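Local coordinates for outer membrane protein Omp121 (Bacteroides thetaiotaomicron, PDB 5FQ8), which binds calcium and probably serves as a TonB-dependent transporter of the outer membrane, in a complex that includes a lipoprotein, at residues P192-M200 / L334-S342; G632-P642 / G686-L694. All coordinates share one frame; numbering follows the deposited sequence.

Both contacts join loops that leave the extracellular end of a 22-stranded TonB-dependent receptor barrel, but at separate places: their centres lie 50 Å apart and their nearest atoms about 31 Å apart, without touching. Interaction 1 comes first along the chain and closes before interaction 2 opens. It ties the loop after barrel strand 177-188 to the chain that follows helix 330-335, between barrel strands 306-320 and 376-394. Interaction 2 adds strand 629-635, from the loop between barrel strands 582-596 and 643-656, to strand 689-693, which pairs with strand 661-680. Thus one contact is irregular loop packing and the other a sheet extension, and the segments of both also reach other proteins of the assembly.

Interaction 1 of 2, residues P192-M200 / L334-S342; sequences PEFQNEFGM and LYQTPRDIS
R339 NE donates to Q195 O over 2.9 Å, and the carbonyl oxygen lies at the edge of the guanidinium, in its plane. The NH2 branch reaches N196 OD1, also at 2.9 Å, but that oxygen sits 33° out of the plane. Over one guanidinium face rests F194, its CB 3.4 Å from R339 NE, with ring and guanidinium planes 31° apart. Bends at chi2 and chi3 fold the R339 chain back and bring CG close to Q195 O while the head turns to F194 and N196. N244 OD1 takes a bond from NH1, the remaining branch. R339 and D340 are the two central residues of a type I beta turn, P338 to I341, closed by I341 N to P338 O, in the extracellular loops of the barrel. Beside R339, D340 OD1 accepts M200 N at 2.9 Å from above the carboxylate plane, and OD2 makes a salt bridge to K236. M200 CB packs on P338 CB at 3.5 Å, the two side chains pointing the same way. At the far end the P192 ring crosses Y335, CD to CE1 3.9 Å. E197, salt-bridged to R217, belongs with D850 to a calcium site seen in this protein.

Interaction 2 of 2, residues G632-P642 / G686-L694; sequences GNVLGSNTLSP and GYTAQNMNL. With MG (magnesium ion), chain L.
Two short strands run parallel, V634 bridged to A689 and L635 to Q690, with L635 N bonded to A689 O at 2.8 Å and N691 N to L635 O at 3.2 Å. Just before them, N633 O is shared: T688 N meets it in the carbonyl plane at 2.8 Å, while T688 OG1 comes from above that plane. L635 carries the apolar centre. With its CG anti to the backbone N (chi1 -177°), it lays CD1 over one face of the Y687 ring, 3.7 Å from the centroid in a CH-pi contact, and puts CD2 against Q690 CD at 3.9 Å. The V634 and N691 side chains cross at about a right angle, CG1 meeting OD1 at 3.4 Å; S678 OG holds that OD1 and M602 O holds ND2. Further on, S641 N donates to N693 OD1 at 3.1 Å; N693 ND2 returns a weak bond to S641 O and also serves K674 O. At the other end N633 OD1 binds magnesium at 2.2 Å, together with A631 O, two waters and the backbone of another protein's chain. One water donates to G686 O. The leucine–tyrosine packing is therefore flanked by polar links, and the ion ties the start of this strand pair directly to a neighbouring protein.

Interaction 1 of 2, residues P192-M200 / L334-S342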
loop_
_atom_site.group_PDB
_atom_site.type_symbol
_atom_site.label_atom_id
_atom_site.label_comp_id
_atom_site.label_asym_id
_atom_site.label_seq_id
_atom_site.Cartn_x
_atom_site.Cartn_y
_atom_site.Cartn_z
ATOM N N PRO B 192 34.464 -4.081 18.313
ATOM C CA PRO B 192 34.735 -3.553 19.647
ATOM C C PRO B 192 35.557 -4.533 20.457
ATOM O O PRO B 192 35.418 -5.750 20.332
ATOM C CB PRO B 192 33.335 -3.361 20.230
ATOM C CG PRO B 192 32.469 -3.213 19.053
ATOM C CD PRO B 192 33.018 -4.159 18.061
ATOM N N GLU B 193 36.441 -3.999 21.275
ATOM C CA GLU B 193 37.240 -4.856 22.127
ATOM C C GLU B 193 36.389 -5.326 23.289
ATOM O O GLU B 193 35.783 -4.522 23.994
ATOM C CB GLU B 193 38.476 -4.121 22.620
ATOM C CG GLU B 193 39.342 -4.950 23.522
ATOM C CD GLU B 193 40.499 -4.184 24.054
ATOM O OE1 GLU B 193 40.609 -2.992 23.736
ATOM O OE2 GLU B 193 41.296 -4.779 24.790
ATOM N N PHE B 194 36.354 -6.628 23.483
ATOM C CA PHE B 194 35.434 -7.263 24.403
ATOM C C PHE B 194 36.124 -7.672 25.682
ATOM O O PHE B 194 37.336 -7.843 25.732
ATOM C CB PHE B 194 34.814 -8.504 23.771
ATOM C CG PHE B 194 34.041 -8.218 22.549
ATOM C CD1 PHE B 194 32.899 -7.448 22.617
ATOM C CD2 PHE B 194 34.448 -8.708 21.329
ATOM C CE1 PHE B 194 32.183 -7.169 21.492
ATOM C CE2 PHE B 194 33.722 -8.444 20.202
ATOM C CZ PHE B 194 32.591 -7.668 20.279
ATOM N N GLN B 195 35.320 -7.839 26.714
ATOM C CA GLN B 195 35.739 -8.489 27.935
ATOM C C GLN B 195 35.549 -9.986 27.755
ATOM O O GLN B 195 34.547 -10.419 27.205
ATOM C CB GLN B 195 34.913 -7.956 29.102
ATOM C CG GLN B 195 34.595 -8.976 30.166
ATOM C CD GLN B 195 33.270 -9.640 29.955
ATOM O OE1 GLN B 195 33.113 -10.807 30.252
ATOM N NE2 GLN B 195 32.307 -8.901 29.442
ATOM N N ASN B 196 36.505 -10.774 28.180
ATOM C CA ASN B 196 36.361 -12.226 28.147
ATOM C C ASN B 196 36.472 -12.816 29.545
ATOM O O ASN B 196 36.918 -13.947 29.713
ATOM C CB ASN B 196 37.383 -12.892 27.215
ATOM C CG ASN B 196 37.137 -12.577 25.740
ATOM O OD1 ASN B 196 36.188 -13.070 25.136
ATOM N ND2 ASN B 196 38.020 -11.794 25.151
ATOM N N GLU B 197 36.070 -12.057 30.556
ATOM C CA GLU B 197 36.189 -12.495 31.935
ATOM C C GLU B 197 34.909 -13.118 32.471
ATOM O O GLU B 197 34.973 -14.101 33.215
ATOM C CB GLU B 197 36.598 -11.311 32.809
ATOM C CG GLU B 197 37.317 -11.681 34.087
ATOM C CD GLU B 197 37.729 -10.475 34.901
ATOM O OE1 GLU B 197 37.755 -9.357 34.350
ATOM O OE2 GLU B 197 38.027 -10.651 36.097
ATOM N N PHE B 198 33.747 -12.590 32.089
ATOM C CA PHE B 198 32.463 -13.041 32.609
ATOM C C PHE B 198 31.535 -13.425 31.463
ATOM O O PHE B 198 31.604 -12.865 30.370
ATOM C CB PHE B 198 31.810 -11.958 33.471
ATOM C CG PHE B 198 32.765 -11.234 34.376
ATOM C CD1 PHE B 198 33.054 -11.726 35.634
ATOM C CD2 PHE B 198 33.364 -10.059 33.968
ATOM C CE1 PHE B 198 33.918 -11.065 36.454
ATOM C CE2 PHE B 198 34.230 -9.388 34.790
ATOM C CZ PHE B 198 34.507 -9.893 36.035
ATOM N N GLY B 199 30.636 -14.371 31.727
ATOM C CA GLY B 199 29.774 -14.907 30.710
ATOM C C GLY B 199 28.312 -14.557 30.899
ATOM O O GLY B 199 27.950 -13.579 31.569
ATOM N N MET B 200 27.460 -15.373 30.286
ATOM C CA MET B 200 26.033 -15.105 30.231
ATOM C C MET B 200 25.445 -14.950 31.616
ATOM O O MET B 200 25.595 -15.823 32.467
ATOM C CB MET B 200 25.330 -16.247 29.505
ATOM C CG MET B 200 23.814 -16.200 29.519
ATOM S SD MET B 200 23.154 -17.567 28.610
ATOM C CE MET B 200 24.134 -18.886 29.264
ATOM N N LEU B 334 23.456 -9.251 17.026
ATOM C CA LEU B 334 24.749 -9.923 17.077
ATOM C C LEU B 334 25.578 -9.451 18.259
ATOM O O LEU B 334 26.168 -10.263 18.975
ATOM C CB LEU B 334 25.484 -9.673 15.774
ATOM C CG LEU B 334 26.821 -10.323 15.505
ATOM C CD1 LEU B 334 26.586 -11.706 15.006
ATOM C CD2 LEU B 334 27.524 -9.494 14.485
ATOM N N TYR B 335 25.605 -8.140 18.487
ATOM C CA TYR B 335 26.265 -7.590 19.658
ATOM C C TYR B 335 25.649 -8.075 20.956
ATOM O O TYR B 335 26.327 -8.093 21.984
ATOM C CB TYR B 335 26.212 -6.077 19.618
ATOM C CG TYR B 335 27.208 -5.457 18.695
ATOM C CD1 TYR B 335 28.442 -6.041 18.467
ATOM C CD2 TYR B 335 26.918 -4.272 18.060
ATOM C CE1 TYR B 335 29.337 -5.466 17.626
ATOM C CE2 TYR B 335 27.804 -3.698 17.215
ATOM C CZ TYR B 335 29.008 -4.292 17.004
ATOM O OH TYR B 335 29.886 -3.697 16.153
ATOM N N GLN B 336 24.371 -8.441 20.946
ATOM C CA GLN B 336 23.689 -8.883 22.159
ATOM C C GLN B 336 23.843 -10.390 22.318
ATOM O O GLN B 336 22.893 -11.159 22.290
ATOM C CB GLN B 336 22.225 -8.472 22.126
ATOM C CG GLN B 336 22.037 -6.999 22.065
ATOM C CD GLN B 336 20.678 -6.579 22.541
ATOM O OE1 GLN B 336 20.166 -7.096 23.523
ATOM N NE2 GLN B 336 20.085 -5.626 21.852
ATOM N N THR B 337 25.092 -10.790 22.484
ATOM C CA THR B 337 25.469 -12.173 22.643
ATOM C C THR B 337 26.376 -12.298 23.854
ATOM O O THR B 337 27.259 -11.464 24.046
ATOM C CB THR B 337 26.206 -12.678 21.408
ATOM O OG1 THR B 337 25.398 -12.480 20.249
ATOM C CG2 THR B 337 26.516 -14.141 21.559
ATOM N N PRO B 338 26.187 -13.312 24.683
ATOM C CA PRO B 338 27.129 -13.539 25.775
ATOM C C PRO B 338 28.497 -13.901 25.235
ATOM O O PRO B 338 28.625 -14.502 24.171
ATOM C CB PRO B 338 26.508 -14.709 26.539
ATOM C CG PRO B 338 25.095 -14.721 26.148
ATOM C CD PRO B 338 25.059 -14.246 24.740
ATOM N N ARG B 339 29.528 -13.546 25.996
ATOM C CA ARG B 339 30.892 -13.826 25.568
ATOM C C ARG B 339 31.185 -15.304 25.477
ATOM O O ARG B 339 32.202 -15.665 24.899
ATOM C CB ARG B 339 31.901 -13.193 26.514
ATOM C CG ARG B 339 31.736 -11.722 26.704
ATOM C CD ARG B 339 31.886 -10.971 25.413
ATOM N NE ARG B 339 33.142 -11.309 24.781
ATOM C CZ ARG B 339 33.257 -11.820 23.562
ATOM N NH1 ARG B 339 32.186 -12.031 22.829
ATOM N NH2 ARG B 339 34.451 -12.105 23.081
ATOM N N ASP B 340 30.341 -16.169 26.018
ATOM C CA ASP B 340 30.633 -17.593 26.016
ATOM C C ASP B 340 29.888 -18.366 24.942
ATOM O O ASP B 340 30.141 -19.560 24.778
ATOM C CB ASP B 340 30.292 -18.189 27.377
ATOM C CG ASP B 340 28.851 -17.973 27.746
ATOM O OD1 ASP B 340 28.466 -16.809 27.992
ATOM O OD2 ASP B 340 28.105 -18.968 27.791
ATOM N N ILE B 341 28.984 -17.723 24.215
ATOM C CA ILE B 341 28.066 -18.393 23.303
ATOM C C ILE B 341 28.673 -18.437 21.912
ATOM O O ILE B 341 29.222 -17.443 21.430
ATOM C CB ILE B 341 26.708 -17.678 23.283
ATOM C CG1 ILE B 341 26.067 -17.733 24.664
ATOM C CG2 ILE B 341 25.802 -18.322 22.262
ATOM C CD1 ILE B 341 25.937 -19.117 25.203
ATOM N N SER B 342 28.580 -19.589 21.266
ATOM C CA SER B 342 29.123 -19.765 19.924
ATOM C C SER B 342 28.127 -19.253 18.896
ATOM O O SER B 342 27.090 -19.879 18.670
ATOM C CB SER B 342 29.438 -21.234 19.683
ATOM O OG SER B 342 29.870 -21.455 18.358
#

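Interaction 2 of 2, residues G632-P642 / G686-L694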
loop_
_atom_site.group_PDB
_atom_site.type_symbol
_atom_site.label_atom_id
_atom_site.label_comp_id
_atom_site.label_asym_id
_atom_site.label_seq_id
_atom_site.Cartn_x
_atom_site.Cartn_y
_atom_site.Cartn_z
ATOM N N GLY B 632 -0.815 22.493 8.999
ATOM C CA GLY B 632 0.547 21.999 8.907
ATOM C C GLY B 632 1.440 22.618 9.962
ATOM O O GLY B 632 1.306 23.791 10.312
ATOM N N ASN B 633 2.371 21.824 10.459
ATOM C CA ASN B 633 3.122 22.288 11.608
ATOM C C ASN B 633 4.254 23.237 11.262
ATOM O O ASN B 633 4.913 23.719 12.184
ATOM C CB ASN B 633 3.678 21.099 12.373
ATOM C CG ASN B 633 2.612 20.313 13.057
ATOM O OD1 ASN B 633 1.425 20.574 12.894
ATOM N ND2 ASN B 633 3.022 19.334 13.831
ATOM N N VAL B 634 4.496 23.532 9.988
ATOM C CA VAL B 634 5.615 24.374 9.581
ATOM C C VAL B 634 5.068 25.645 8.960
ATOM O O VAL B 634 4.517 25.623 7.862
ATOM C CB VAL B 634 6.552 23.649 8.616
ATOM C CG1 VAL B 634 7.574 24.622 8.079
ATOM C CG2 VAL B 634 7.220 22.504 9.314
ATOM N N LEU B 635 5.264 26.755 9.638
ATOM C CA LEU B 635 4.652 28.002 9.225
ATOM C C LEU B 635 5.328 28.514 7.974
ATOM O O LEU B 635 6.543 28.686 7.948
ATOM C CB LEU B 635 4.764 29.022 10.351
ATOM C CG LEU B 635 4.123 30.386 10.183
ATOM C CD1 LEU B 635 2.642 30.216 9.956
ATOM C CD2 LEU B 635 4.379 31.185 11.421
ATOM N N GLY B 636 4.557 28.754 6.937
ATOM C CA GLY B 636 5.124 29.317 5.739
ATOM C C GLY B 636 5.429 30.788 5.906
ATOM O O GLY B 636 4.997 31.437 6.851
ATOM N N SER B 637 6.196 31.325 4.965
ATOM C CA SER B 637 6.608 32.719 5.023
ATOM C C SER B 637 6.709 33.249 3.611
ATOM O O SER B 637 7.338 32.618 2.764
ATOM C CB SER B 637 7.951 32.878 5.738
ATOM O OG SER B 637 8.404 34.214 5.654
ATOM N N ASN B 638 6.089 34.389 3.358
ATOM C CA ASN B 638 6.247 35.074 2.088
ATOM C C ASN B 638 7.154 36.286 2.204
ATOM O O ASN B 638 7.282 37.048 1.243
ATOM C CB ASN B 638 4.879 35.476 1.527
ATOM C CG ASN B 638 4.068 36.306 2.494
ATOM O OD1 ASN B 638 4.378 36.383 3.678
ATOM N ND2 ASN B 638 3.016 36.931 1.994
ATOM N N THR B 639 7.779 36.475 3.363
ATOM C CA THR B 639 8.755 37.523 3.592
ATOM C C THR B 639 10.181 37.045 3.381
ATOM O O THR B 639 11.115 37.833 3.545
ATOM C CB THR B 639 8.610 38.070 5.007
ATOM O OG1 THR B 639 8.368 36.978 5.890
ATOM C CG2 THR B 639 7.460 39.020 5.083
ATOM N N LEU B 640 10.365 35.781 3.019
ATOM C CA LEU B 640 11.683 35.263 2.690
ATOM C C LEU B 640 12.407 36.177 1.718
ATOM O O LEU B 640 11.791 36.794 0.849
ATOM C CB LEU B 640 11.555 33.878 2.075
ATOM C CG LEU B 640 10.859 32.870 2.963
ATOM C CD1 LEU B 640 10.752 31.557 2.244
ATOM C CD2 LEU B 640 11.670 32.736 4.216
ATOM N N SER B 641 13.717 36.269 1.888
ATOM C CA SER B 641 14.647 36.850 0.937
ATOM C C SER B 641 15.690 35.804 0.569
ATOM O O SER B 641 15.832 34.796 1.266
ATOM C CB SER B 641 15.327 38.081 1.537
ATOM O OG SER B 641 16.035 37.700 2.693
ATOM N N PRO B 642 16.435 36.002 -0.512
ATOM C CA PRO B 642 17.368 34.964 -0.957
ATOM C C PRO B 642 18.521 34.773 0.009
ATOM O O PRO B 642 18.773 35.575 0.900
ATOM C CB PRO B 642 17.868 35.490 -2.301
ATOM C CG PRO B 642 16.851 36.464 -2.727
ATOM C CD PRO B 642 16.336 37.092 -1.489
ATOM N N GLY B 686 1.284 27.166 17.927
ATOM C CA GLY B 686 0.485 26.542 16.903
ATOM C C GLY B 686 1.287 25.863 15.821
ATOM O O GLY B 686 0.723 25.079 15.058
ATOM N N TYR B 687 2.574 26.141 15.732
ATOM C CA TYR B 687 3.456 25.502 14.775
ATOM C C TYR B 687 4.723 25.069 15.495
ATOM O O TYR B 687 5.076 25.628 16.529
ATOM C CB TYR B 687 3.782 26.446 13.636
ATOM C CG TYR B 687 2.587 27.054 12.938
ATOM C CD1 TYR B 687 1.851 28.071 13.525
ATOM C CD2 TYR B 687 2.219 26.634 11.675
ATOM C CE1 TYR B 687 0.777 28.638 12.876
ATOM C CE2 TYR B 687 1.148 27.193 11.025
ATOM C CZ TYR B 687 0.435 28.193 11.630
ATOM O OH TYR B 687 -0.628 28.745 10.972
ATOM N N THR B 688 5.381 24.047 14.963
ATOM C CA THR B 688 6.637 23.573 15.523
ATOM C C THR B 688 7.853 24.144 14.826
ATOM O O THR B 688 8.977 23.901 15.277
ATOM C CB THR B 688 6.728 22.068 15.437
ATOM O OG1 THR B 688 6.337 21.668 14.125
ATOM C CG2 THR B 688 5.837 21.453 16.409
ATOM N N ALA B 689 7.663 24.872 13.736
ATOM C CA ALA B 689 8.783 25.484 13.051
ATOM C C ALA B 689 8.257 26.616 12.202
ATOM O O ALA B 689 7.091 26.632 11.820
ATOM C CB ALA B 689 9.541 24.476 12.193
ATOM N N GLN B 690 9.123 27.572 11.926
ATOM C CA GLN B 690 8.804 28.647 11.008
ATOM C C GLN B 690 9.942 28.769 10.023
ATOM O O GLN B 690 11.105 28.737 10.418
ATOM C CB GLN B 690 8.582 29.971 11.724
ATOM C CG GLN B 690 8.267 31.087 10.765
ATOM C CD GLN B 690 8.099 32.418 11.429
ATOM O OE1 GLN B 690 7.768 33.402 10.779
ATOM N NE2 GLN B 690 8.335 32.467 12.728
ATOM N N ASN B 691 9.614 28.872 8.745
ATOM C CA ASN B 691 10.634 29.060 7.727
ATOM C C ASN B 691 11.077 30.510 7.738
ATOM O O ASN B 691 10.261 31.409 7.518
ATOM C CB ASN B 691 10.093 28.686 6.351
ATOM C CG ASN B 691 9.713 27.243 6.246
ATOM O OD1 ASN B 691 10.222 26.395 6.967
ATOM N ND2 ASN B 691 8.819 26.948 5.322
ATOM N N MET B 692 12.355 30.754 7.996
ATOM C CA MET B 692 12.835 32.120 7.902
ATOM C C MET B 692 14.296 32.119 7.504
ATOM O O MET B 692 14.954 31.081 7.495
ATOM C CB MET B 692 12.612 32.876 9.210
ATOM C CG MET B 692 13.000 32.129 10.463
ATOM S SD MET B 692 12.069 32.677 11.902
ATOM C CE MET B 692 11.782 34.378 11.516
ATOM N N ASN B 693 14.778 33.300 7.136
ATOM C CA ASN B 693 16.182 33.481 6.794
ATOM C C ASN B 693 17.042 33.439 8.043
ATOM O O ASN B 693 16.826 34.213 8.975
ATOM C CB ASN B 693 16.371 34.819 6.089
ATOM C CG ASN B 693 15.521 34.945 4.858
ATOM O OD1 ASN B 693 14.586 35.721 4.825
ATOM N ND2 ASN B 693 15.840 34.178 3.835
ATOM N N LEU B 694 18.035 32.561 8.057
ATOM C CA LEU B 694 18.881 32.434 9.230
ATOM C C LEU B 694 19.945 33.523 9.260
ATOM O O LEU B 694 19.993 34.427 8.423
ATOM C CB LEU B 694 19.549 31.068 9.275
ATOM C CG LEU B 694 18.702 29.828 9.467
ATOM C CD1 LEU B 694 19.578 28.665 9.818
ATOM C CD2 LEU B 694 17.685 30.052 10.537
HETATM MG MG MG L . -0.579 21.322 13.174
HETATM O O HOH W 1 -0.030 23.235 12.896
HETATM O O HOH W 2 6.037 33.551 8.544
HETATM O O HOH W 3 10.280 34.290 7.730
HETATM O O HOH W 4 -1.261 19.417 12.919
#